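Local structure of cytosolic phospholipase A2 delta (Homo sapiens, 5IZ5) at residues W26-N37 with E135-E145. The protein hydrolyses glycerophospholipids at the sn-2 position in a calcium-dependent manner, with a preference for linoleic acid there. The protein carries 3 engineered substitutions. Residues are numbered along the deposited sequence; the frame is centred on the assembly and turned at random.
Sequences WQLTVRVLEARN and EEELDVEFLME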
loop_
_atom_site.group_PDB
_atom_site.type_symbol
_atom_site.label_atom_id
_atom_site.label_comp_id
_atom_site.label_asym_id
_atom_site.label_seq_id
_atom_site.Cartn_x
_atom_site.Cartn_y
_atom_site.Cartn_z
ATOM N N TRP B 26 -28.483 -17.000 -4.757
ATOM C CA TRP B 26 -29.837 -17.067 -4.212
ATOM C C TRP B 26 -30.546 -15.745 -4.462
ATOM O O TRP B 26 -29.899 -14.732 -4.729
ATOM C CB TRP B 26 -29.799 -17.329 -2.708
ATOM C CG TRP B 26 -29.111 -18.629 -2.325
ATOM C CD1 TRP B 26 -29.009 -19.760 -3.085
ATOM C CD2 TRP B 26 -28.453 -18.925 -1.081
ATOM N NE1 TRP B 26 -28.320 -20.735 -2.401
ATOM C CE2 TRP B 26 -27.968 -20.251 -1.168
ATOM C CE3 TRP B 26 -28.220 -18.199 0.097
ATOM C CZ2 TRP B 26 -27.265 -20.866 -0.121
ATOM C CZ3 TRP B 26 -27.521 -18.812 1.140
ATOM C CH2 TRP B 26 -27.053 -20.132 1.020
ATOM N N GLN B 27 -31.874 -15.752 -4.378
ATOM C CA GLN B 27 -32.636 -14.506 -4.407
ATOM C C GLN B 27 -33.053 -14.097 -2.995
ATOM O O GLN B 27 -33.663 -14.890 -2.287
ATOM C CB GLN B 27 -33.877 -14.640 -5.286
ATOM C CG GLN B 27 -34.762 -13.398 -5.215
ATOM C CD GLN B 27 -36.135 -13.607 -5.802
ATOM O OE1 GLN B 27 -37.139 -13.520 -5.094
ATOM N NE2 GLN B 27 -36.192 -13.890 -7.097
ATOM N N LEU B 28 -32.733 -12.863 -2.598
ATOM C CA LEU B 28 -33.171 -12.319 -1.305
ATOM C C LEU B 28 -34.296 -11.300 -1.488
ATOM O O LEU B 28 -34.144 -10.330 -2.229
ATOM C CB LEU B 28 -32.004 -11.653 -0.556
ATOM C CG LEU B 28 -32.321 -11.081 0.838
ATOM C CD1 LEU B 28 -32.730 -12.188 1.801
ATOM C CD2 LEU B 28 -31.142 -10.294 1.402
ATOM N N THR B 29 -35.417 -11.515 -0.802
ATOM C CA THR B 29 -36.471 -10.495 -0.732
ATOM C C THR B 29 -36.384 -9.803 0.629
ATOM O O THR B 29 -36.440 -10.456 1.676
ATOM C CB THR B 29 -37.896 -11.048 -0.978
ATOM O OG1 THR B 29 -38.415 -11.638 0.219
ATOM C CG2 THR B 29 -37.902 -12.080 -2.092
ATOM N N VAL B 30 -36.217 -8.482 0.603
ATOM C CA VAL B 30 -36.148 -7.677 1.820
ATOM C C VAL B 30 -37.422 -6.849 1.890
ATOM O O VAL B 30 -37.630 -5.961 1.058
ATOM C CB VAL B 30 -34.922 -6.739 1.810
ATOM C CG1 VAL B 30 -34.830 -5.944 3.113
ATOM C CG2 VAL B 30 -33.645 -7.539 1.588
ATOM N N ARG B 31 -38.272 -7.143 2.872
ATOM C CA ARG B 31 -39.531 -6.409 3.038
ATOM C C ARG B 31 -39.425 -5.410 4.187
ATOM O O ARG B 31 -39.421 -5.795 5.357
ATOM C CB ARG B 31 -40.701 -7.369 3.273
ATOM C CG ARG B 31 -42.068 -6.693 3.257
ATOM C CD ARG B 31 -43.215 -7.699 3.299
ATOM N NE ARG B 31 -43.406 -8.384 2.017
ATOM C CZ ARG B 31 -43.977 -7.846 0.939
ATOM N NH1 ARG B 31 -44.421 -6.591 0.952
ATOM N NH2 ARG B 31 -44.098 -8.565 -0.173
ATOM N N VAL B 32 -39.344 -4.128 3.834
ATOM C CA VAL B 32 -39.273 -3.041 4.811
ATOM C C VAL B 32 -40.694 -2.755 5.288
ATOM O O VAL B 32 -41.516 -2.247 4.530
ATOM C CB VAL B 32 -38.653 -1.767 4.187
ATOM C CG1 VAL B 32 -38.592 -0.625 5.197
ATOM C CG2 VAL B 32 -37.261 -2.066 3.649
ATOM N N LEU B 33 -40.982 -3.089 6.542
ATOM C CA LEU B 33 -42.343 -2.981 7.067
ATOM C C LEU B 33 -42.638 -1.590 7.626
ATOM O O LEU B 33 -43.408 -0.826 7.036
ATOM C CB LEU B 33 -42.583 -4.045 8.146
ATOM C CG LEU B 33 -42.498 -5.498 7.678
ATOM C CD1 LEU B 33 -42.476 -6.435 8.876
ATOM C CD2 LEU B 33 -43.658 -5.828 6.751
ATOM N N GLU B 34 -42.019 -1.266 8.756
ATOM C CA GLU B 34 -42.314 -0.032 9.472
ATOM C C GLU B 34 -41.200 0.313 10.445
ATOM O O GLU B 34 -40.343 -0.522 10.740
ATOM C CB GLU B 34 -43.628 -0.172 10.245
ATOM C CG GLU B 34 -43.589 -1.207 11.363
ATOM C CD GLU B 34 -44.884 -1.268 12.147
ATOM O OE1 GLU B 34 -45.935 -1.552 11.540
ATOM O OE2 GLU B 34 -44.850 -1.042 13.375
ATOM N N ALA B 35 -41.232 1.547 10.940
ATOM C CA ALA B 35 -40.316 1.994 11.979
ATOM C C ALA B 35 -41.089 2.723 13.074
ATOM O O ALA B 35 -42.213 3.180 12.850
ATOM C CB ALA B 35 -39.242 2.897 11.391
ATOM N N ARG B 36 -40.483 2.823 14.255
ATOM C CA ARG B 36 -41.122 3.457 15.410
ATOM C C ARG B 36 -40.158 4.356 16.177
ATOM O O ARG B 36 -38.956 4.087 16.239
ATOM C CB ARG B 36 -41.657 2.390 16.366
ATOM C CG ARG B 36 -42.805 1.555 15.824
ATOM C CD ARG B 36 -43.149 0.424 16.779
ATOM N NE ARG B 36 -42.053 -0.541 16.892
ATOM C CZ ARG B 36 -41.879 -1.605 16.109
ATOM N NH1 ARG B 36 -42.734 -1.882 15.127
ATOM N NH2 ARG B 36 -40.837 -2.406 16.311
ATOM N N ASN B 37 -40.710 5.417 16.763
ATOM C CA ASN B 37 -39.985 6.315 17.664
ATOM C C ASN B 37 -38.867 7.104 16.987
ATOM O O ASN B 37 -37.833 7.356 17.595
ATOM C CB ASN B 37 -39.425 5.543 18.870
ATOM C CG ASN B 37 -40.447 4.606 19.488
ATOM O OD1 ASN B 37 -41.591 4.987 19.716
ATOM N ND2 ASN B 37 -40.037 3.373 19.762
ATOM N N GLU B 135 -34.370 3.955 21.462
ATOM C CA GLU B 135 -35.787 3.672 21.434
ATOM C C GLU B 135 -36.272 3.488 19.996
ATOM O O GLU B 135 -37.362 2.993 19.787
ATOM C CB GLU B 135 -36.532 4.808 22.150
ATOM C CG GLU B 135 -36.049 5.034 23.577
ATOM C CD GLU B 135 -36.827 6.096 24.330
ATOM O OE1 GLU B 135 -37.153 7.143 23.732
ATOM O OE2 GLU B 135 -37.099 5.889 25.531
ATOM N N GLU B 136 -35.439 3.830 19.014
ATOM C CA GLU B 136 -35.828 3.778 17.598
ATOM C C GLU B 136 -35.802 2.313 17.119
ATOM O O GLU B 136 -34.882 1.574 17.457
ATOM C CB GLU B 136 -34.884 4.672 16.756
ATOM C CG GLU B 136 -34.146 5.758 17.548
ATOM C CD GLU B 136 -33.777 7.000 16.755
ATOM O OE1 GLU B 136 -34.060 7.061 15.533
ATOM O OE2 GLU B 136 -33.203 7.935 17.376
ATOM N N GLU B 137 -36.824 1.880 16.373
ATOM C CA GLU B 137 -36.893 0.490 15.885
ATOM C C GLU B 137 -37.327 0.390 14.428
ATOM O O GLU B 137 -38.170 1.164 13.983
ATOM C CB GLU B 137 -37.855 -0.340 16.740
ATOM C CG GLU B 137 -37.440 -0.456 18.197
ATOM C CD GLU B 137 -38.332 -1.380 19.010
ATOM O OE1 GLU B 137 -39.327 -1.915 18.471
ATOM O OE2 GLU B 137 -38.031 -1.572 20.204
ATOM N N LEU B 138 -36.755 -0.581 13.709
ATOM C CA LEU B 138 -37.090 -0.850 12.306
ATOM C C LEU B 138 -37.471 -2.326 12.136
ATOM O O LEU B 138 -36.670 -3.215 12.436
ATOM C CB LEU B 138 -35.884 -0.537 11.408
ATOM C CG LEU B 138 -36.066 -0.188 9.918
ATOM C CD1 LEU B 138 -34.881 -0.693 9.103
ATOM C CD2 LEU B 138 -37.358 -0.707 9.305
ATOM N N ASP B 139 -38.684 -2.582 11.648
ATOM C CA ASP B 139 -39.135 -3.953 11.370
ATOM C C ASP B 139 -38.922 -4.320 9.910
ATOM O O ASP B 139 -39.394 -3.623 9.011
ATOM C CB ASP B 139 -40.616 -4.127 11.711
ATOM C CG ASP B 139 -40.873 -4.178 13.200
ATOM O OD1 ASP B 139 -39.903 -4.218 13.993
ATOM O OD2 ASP B 139 -42.062 -4.179 13.577
ATOM N N VAL B 140 -38.214 -5.424 9.689
ATOM C CA VAL B 140 -37.916 -5.919 8.347
ATOM C C VAL B 140 -38.100 -7.431 8.323
ATOM O O VAL B 140 -37.895 -8.098 9.340
ATOM C CB VAL B 140 -36.460 -5.594 7.944
ATOM C CG1 VAL B 140 -36.202 -5.954 6.484
ATOM C CG2 VAL B 140 -36.148 -4.123 8.187
ATOM N N GLU B 141 -38.480 -7.969 7.168
ATOM C CA GLU B 141 -38.472 -9.425 6.974
ATOM C C GLU B 141 -37.658 -9.850 5.765
ATOM O O GLU B 141 -37.674 -9.191 4.721
ATOM C CB GLU B 141 -39.868 -10.049 6.971
ATOM C CG GLU B 141 -41.034 -9.161 6.582
ATOM C CD GLU B 141 -42.377 -9.841 6.802
ATOM O OE1 GLU B 141 -42.423 -10.899 7.466
ATOM O OE2 GLU B 141 -43.395 -9.316 6.306
ATOM N N PHE B 142 -36.948 -10.966 5.933
ATOM C CA PHE B 142 -36.040 -11.488 4.923
ATOM C C PHE B 142 -36.470 -12.875 4.477
ATOM O O PHE B 142 -36.751 -13.737 5.308
ATOM C CB PHE B 142 -34.624 -11.592 5.493
ATOM C CG PHE B 142 -34.056 -10.284 5.947
ATOM C CD1 PHE B 142 -33.373 -9.472 5.056
ATOM C CD2 PHE B 142 -34.199 -9.865 7.266
ATOM C CE1 PHE B 142 -32.844 -8.264 5.479
ATOM C CE2 PHE B 142 -33.676 -8.659 7.693
ATOM C CZ PHE B 142 -32.996 -7.857 6.799
ATOM N N LEU B 143 -36.511 -13.093 3.165
ATOM C CA LEU B 143 -36.717 -14.433 2.631
ATOM C C LEU B 143 -35.694 -14.729 1.551
ATOM O O LEU B 143 -35.597 -14.013 0.549
ATOM C CB LEU B 143 -38.126 -14.611 2.065
ATOM C CG LEU B 143 -38.413 -16.042 1.580
ATOM C CD1 LEU B 143 -38.638 -17.005 2.743
ATOM C CD2 LEU B 143 -39.595 -16.072 0.618
ATOM N N MET B 144 -34.943 -15.802 1.768
ATOM C CA MET B 144 -33.949 -16.258 0.824
ATOM C C MET B 144 -34.490 -17.477 0.097
ATOM O O MET B 144 -34.917 -18.445 0.729
ATOM C CB MET B 144 -32.673 -16.619 1.567
ATOM C CG MET B 144 -31.489 -16.890 0.655
ATOM S SD MET B 144 -30.694 -15.370 0.097
ATOM C CE MET B 144 -29.781 -14.874 1.568
ATOM N N GLU B 145 -34.462 -17.424 -1.232
ATOM C CA GLU B 145 -34.999 -18.480 -2.060
ATOM C C GLU B 145 -34.036 -18.883 -3.149
ATOM O O GLU B 145 -33.263 -18.057 -3.632
ATOM C CB GLU B 145 -36.274 -18.010 -2.727
ATOM C CG GLU B 145 -37.481 -17.967 -1.818
ATOM C CD GLU B 145 -38.767 -17.680 -2.571
ATOM O OE1 GLU B 145 -38.722 -16.981 -3.604
ATOM O OE2 GLU B 145 -39.830 -18.163 -2.131
HETATM O O HOH W 1 -36.520 -14.833 -1.890
#
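R36 reaches across to E137 and D139, and its flat guanidinium group takes both carboxylates at its edge. R36 NH2 meets E137 OE1 at 2.7 Å, nearly along the C-O axis of that oxygen and in the guanidinium plane. The grip on D139 is end-on, with R36 NH1 at 2.9 Å from D139 OD2 and R36 NH2 bonded to D139 OD1. Both of these nitrogens come from above the D139 carboxylate plane. R36 NH1 also bonds E34 OE2 within its own strand. The arginine chain bends at chi3 (-65°), and its end comes nearer the neighbouring strand, beside E137 and D139. E34 and D139 lie side by side, with E34 OE2 and D139 OD2 4.2 Å apart, and the arginine probably offsets their like charges. D139 OD1 has a second partner, T127. A leucine in place of R36 would probably leave E34, E137 and D139 without their shared cation.

The two strands are antiparallel. L33 and E34 both face D139 in a classic beta bulge, with L33 N to D139 O at 3.0 Å and D139 N to E34 O at 2.8 Å. E141 lies alongside R31, and L33 crosses E141 at about a right angle. On the other face, V30 CG1 touches V140 CG1 at 3.6 Å and also packs against F142 CE1. At the far end, M144 crosses W26 and sets its sulfur at the edge of the six-membered ring, a Met-aromatic contact. M144 SD lies 3.5 Å from W26 CB.

The pair belongs to the N-terminal C2 domain, a beta sandwich. Strand 75-85 flanks strand 21-36, and strand 124-129 flanks strand 137-146. The face of A35, L138, V140 and F142 packs on strand 91-98 of the opposing sheet.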